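Local coordinates for uncharacterized protein (Acinetobacter baumannii, PDB 4L3U), which is of unknown function but folds as a compact, all-helical single-chain domain of the DUF4844 family, at residues K25-D30 against K54-A59. Sequence-based numbering, arbitrary orientation.
Sequences KFKAQD and KVADTA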
ATOM      1  N   LYS A  25      -3.605   2.009 -13.340  1.00 32.94           N
ATOM      2  CA  LYS A  25      -4.572   0.925 -13.320  1.00 33.68           C
ATOM      3  C   LYS A  25      -4.789   0.489 -11.880  1.00 33.37           C
ATOM      4  O   LYS A  25      -5.923   0.361 -11.425  1.00 35.55           O
ATOM      5  CB  LYS A  25      -4.073  -0.245 -14.167  1.00 35.72           C
ATOM      6  CG  LYS A  25      -5.024  -1.428 -14.219  1.00 37.82           C
ATOM      7  N   PHE A  26      -3.689   0.286 -11.164  1.00 31.42           N
ATOM      8  CA  PHE A  26      -3.731  -0.134  -9.771  1.00 30.68           C
ATOM      9  C   PHE A  26      -4.534   0.839  -8.920  1.00 32.35           C
ATOM     10  O   PHE A  26      -5.296   0.438  -8.049  1.00 34.44           O
ATOM     11  CB  PHE A  26      -2.310  -0.244  -9.223  1.00 30.96           C
ATOM     12  CG  PHE A  26      -2.223  -0.954  -7.906  1.00 32.13           C
ATOM     13  CD1 PHE A  26      -2.371  -2.328  -7.839  1.00 32.88           C
ATOM     14  CD2 PHE A  26      -1.993  -0.255  -6.735  1.00 30.21           C
ATOM     15  CE1 PHE A  26      -2.291  -2.993  -6.630  1.00 31.53           C
ATOM     16  CE2 PHE A  26      -1.913  -0.916  -5.524  1.00 27.88           C
ATOM     17  CZ  PHE A  26      -2.061  -2.286  -5.473  1.00 28.23           C
ATOM     18  N   LYS A  27      -4.360   2.123  -9.187  1.00 32.84           N
ATOM     19  CA  LYS A  27      -5.036   3.168  -8.438  1.00 33.23           C
ATOM     20  C   LYS A  27      -6.563   3.050  -8.515  1.00 33.80           C
ATOM     21  O   LYS A  27      -7.265   3.379  -7.557  1.00 33.29           O
ATOM     22  CB  LYS A  27      -4.583   4.518  -8.988  1.00 35.17           C
ATOM     23  CG  LYS A  27      -5.210   5.721  -8.331  1.00 37.25           C
ATOM     24  CD  LYS A  27      -4.805   7.004  -9.044  1.00 40.10           C
ATOM     25  CE  LYS A  27      -5.405   7.094 -10.444  1.00 41.10           C
ATOM     26  NZ  LYS A  27      -5.097   8.392 -11.108  1.00 41.59           N
ATOM     27  N   ALA A  28      -7.067   2.572  -9.650  1.00 34.88           N
ATOM     28  CA  ALA A  28      -8.508   2.545  -9.914  1.00 35.03           C
ATOM     29  C   ALA A  28      -9.198   1.273  -9.433  1.00 34.24           C
ATOM     30  O   ALA A  28     -10.420   1.153  -9.519  1.00 35.48           O
ATOM     31  CB  ALA A  28      -8.763   2.726 -11.401  1.00 36.06           C
ATOM     32  N   GLN A  29      -8.421   0.327  -8.925  1.00 31.95           N
ATOM     33  CA  GLN A  29      -8.969  -0.950  -8.505  1.00 33.10           C
ATOM     34  C   GLN A  29      -9.490  -0.887  -7.078  1.00 32.40           C
ATOM     35  O   GLN A  29      -9.061  -0.051  -6.281  1.00 34.63           O
ATOM     36  CB  GLN A  29      -7.900  -2.033  -8.619  1.00 35.63           C
ATOM     37  CG  GLN A  29      -7.425  -2.271 -10.039  1.00 40.68           C
ATOM     38  CD  GLN A  29      -6.124  -3.039 -10.088  1.00 45.23           C
ATOM     39  OE1 GLN A  29      -5.632  -3.510  -9.062  1.00 46.55           O
ATOM     40  NE2 GLN A  29      -5.553  -3.163 -11.280  1.00 47.60           N
ATOM     41  N   ASP A  30     -10.436  -1.769  -6.771  1.00 31.23           N
ATOM     42  CA  ASP A  30     -10.861  -2.000  -5.402  1.00 30.32           C
ATOM     43  C   ASP A  30      -9.932  -3.067  -4.852  1.00 31.36           C
ATOM     44  O   ASP A  30      -9.889  -4.180  -5.373  1.00 33.89           O
ATOM     45  CB  ASP A  30     -12.307  -2.493  -5.369  1.00 32.95           C
ATOM     46  CG  ASP A  30     -12.860  -2.604  -3.957  1.00 36.65           C
ATOM     47  OD1 ASP A  30     -12.080  -2.519  -2.986  1.00 38.16           O
ATOM     48  OD2 ASP A  30     -14.085  -2.789  -3.817  1.00 38.80           O
ATOM     49  N   LYS A  54      -6.878   5.945   0.228  1.00 27.55           N
ATOM     50  CA  LYS A  54      -5.532   6.000   0.793  1.00 27.18           C
ATOM     51  C   LYS A  54      -4.529   5.270  -0.101  1.00 25.05           C
ATOM     52  O   LYS A  54      -3.387   5.700  -0.257  1.00 23.72           O
ATOM     53  CB  LYS A  54      -5.522   5.376   2.188  1.00 28.96           C
ATOM     54  CG  LYS A  54      -6.367   6.115   3.219  1.00 33.25           C
ATOM     55  CD  LYS A  54      -5.621   7.292   3.834  1.00 35.76           C
ATOM     56  CE  LYS A  54      -6.377   7.873   5.027  1.00 36.84           C
ATOM     57  NZ  LYS A  54      -5.600   8.933   5.734  1.00 37.71           N
ATOM     58  N   VAL A  55      -4.965   4.160  -0.689  1.00 26.45           N
ATOM     59  CA  VAL A  55      -4.127   3.399  -1.611  1.00 25.45           C
ATOM     60  C   VAL A  55      -3.934   4.208  -2.879  1.00 23.96           C
ATOM     61  O   VAL A  55      -2.840   4.257  -3.435  1.00 25.37           O
ATOM     62  CB  VAL A  55      -4.759   2.019  -1.960  1.00 30.28           C
ATOM     63  CG1 VAL A  55      -3.982   1.313  -3.070  1.00 27.69           C
ATOM     64  CG2 VAL A  55      -4.821   1.138  -0.729  1.00 31.17           C
ATOM     65  N   ALA A  56      -5.009   4.837  -3.336  1.00 23.75           N
ATOM     66  CA  ALA A  56      -4.956   5.663  -4.526  1.00 23.35           C
ATOM     67  C   ALA A  56      -3.999   6.827  -4.307  1.00 24.43           C
ATOM     68  O   ALA A  56      -3.278   7.218  -5.219  1.00 25.82           O
ATOM     69  CB  ALA A  56      -6.343   6.170  -4.877  1.00 24.43           C
ATOM     70  N   ASP A  57      -3.985   7.368  -3.092  1.00 23.74           N
ATOM     71  CA  ASP A  57      -3.114   8.496  -2.768  1.00 23.83           C
ATOM     72  C   ASP A  57      -1.642   8.112  -2.900  1.00 24.36           C
ATOM     73  O   ASP A  57      -0.844   8.874  -3.441  1.00 27.07           O
ATOM     74  CB  ASP A  57      -3.383   9.021  -1.352  1.00 24.93           C
ATOM     75  CG  ASP A  57      -4.779   9.601  -1.188  1.00 30.33           C
ATOM     76  OD1 ASP A  57      -5.378  10.027  -2.194  1.00 32.37           O
ATOM     77  OD2 ASP A  57      -5.278   9.638  -0.044  1.00 34.28           O
ATOM     78  N   THR A  58      -1.283   6.933  -2.405  1.00 23.79           N
ATOM     79  CA  THR A  58       0.091   6.456  -2.487  1.00 20.03           C
ATOM     80  C   THR A  58       0.477   6.148  -3.928  1.00 21.74           C
ATOM     81  O   THR A  58       1.594   6.428  -4.351  1.00 22.99           O
ATOM     82  CB  THR A  58       0.290   5.200  -1.633  1.00 19.70           C
ATOM     83  OG1 THR A  58      -0.087   5.481  -0.281  1.00 24.93           O
ATOM     84  CG2 THR A  58       1.744   4.751  -1.669  1.00 19.38           C
ATOM     85  N   ALA A  59      -0.452   5.564  -4.675  1.00 20.69           N
ATOM     86  CA  ALA A  59      -0.248   5.311  -6.093  1.00 21.10           C
ATOM     87  C   ALA A  59       0.033   6.618  -6.831  1.00 29.06           C
ATOM     88  O   ALA A  59       0.918   6.683  -7.681  1.00 28.17           O
ATOM     89  CB  ALA A  59      -1.470   4.628  -6.682  1.00 21.64           C
TER
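With CG anti to the backbone N in both F26 (chi1 -167°) and K27 (chi1 179°), these successive residues send their side chains along two flanks of the small surface offered by V55, A56 and A59. The K27 chain leaves its backbone extended, and its aliphatic base does the touching: CB of K27 lies 3.9 Å from CB of A59, while CG of K27 comes to 3.7 Å from CB of A56. The two alanine methyls, which belong to adjoining turns of their helix, thus receive the first two methylenes of the lysine. Their small size is consistent with the close approach of the backbones, CA of K27 lying 4.6 Å from CA of A56. A bend at chi3 (68°) then leads the amino group away from this apolar patch to a salt bridge with E24 and a weak hydrogen bond to Q60. On the other flank, the F26 ring meets V55 obliquely, CE2 of F26 lying 3.9 Å from CG1 of V55, and the two side chains cross at about a right angle. Contact between the segments is therefore apolar, and polar ties lie beside it: farther along the chain, D30 forms a salt bridge with R48 and a hydrogen bond with N52, both on helix 45-68. The whole is plain interhelical packing, joining the C-terminal part of helix 14-27 to the middle of helix 45-68, while helix 95-112 borders the aromatic flank, where F108 packs edge-to-face with F26.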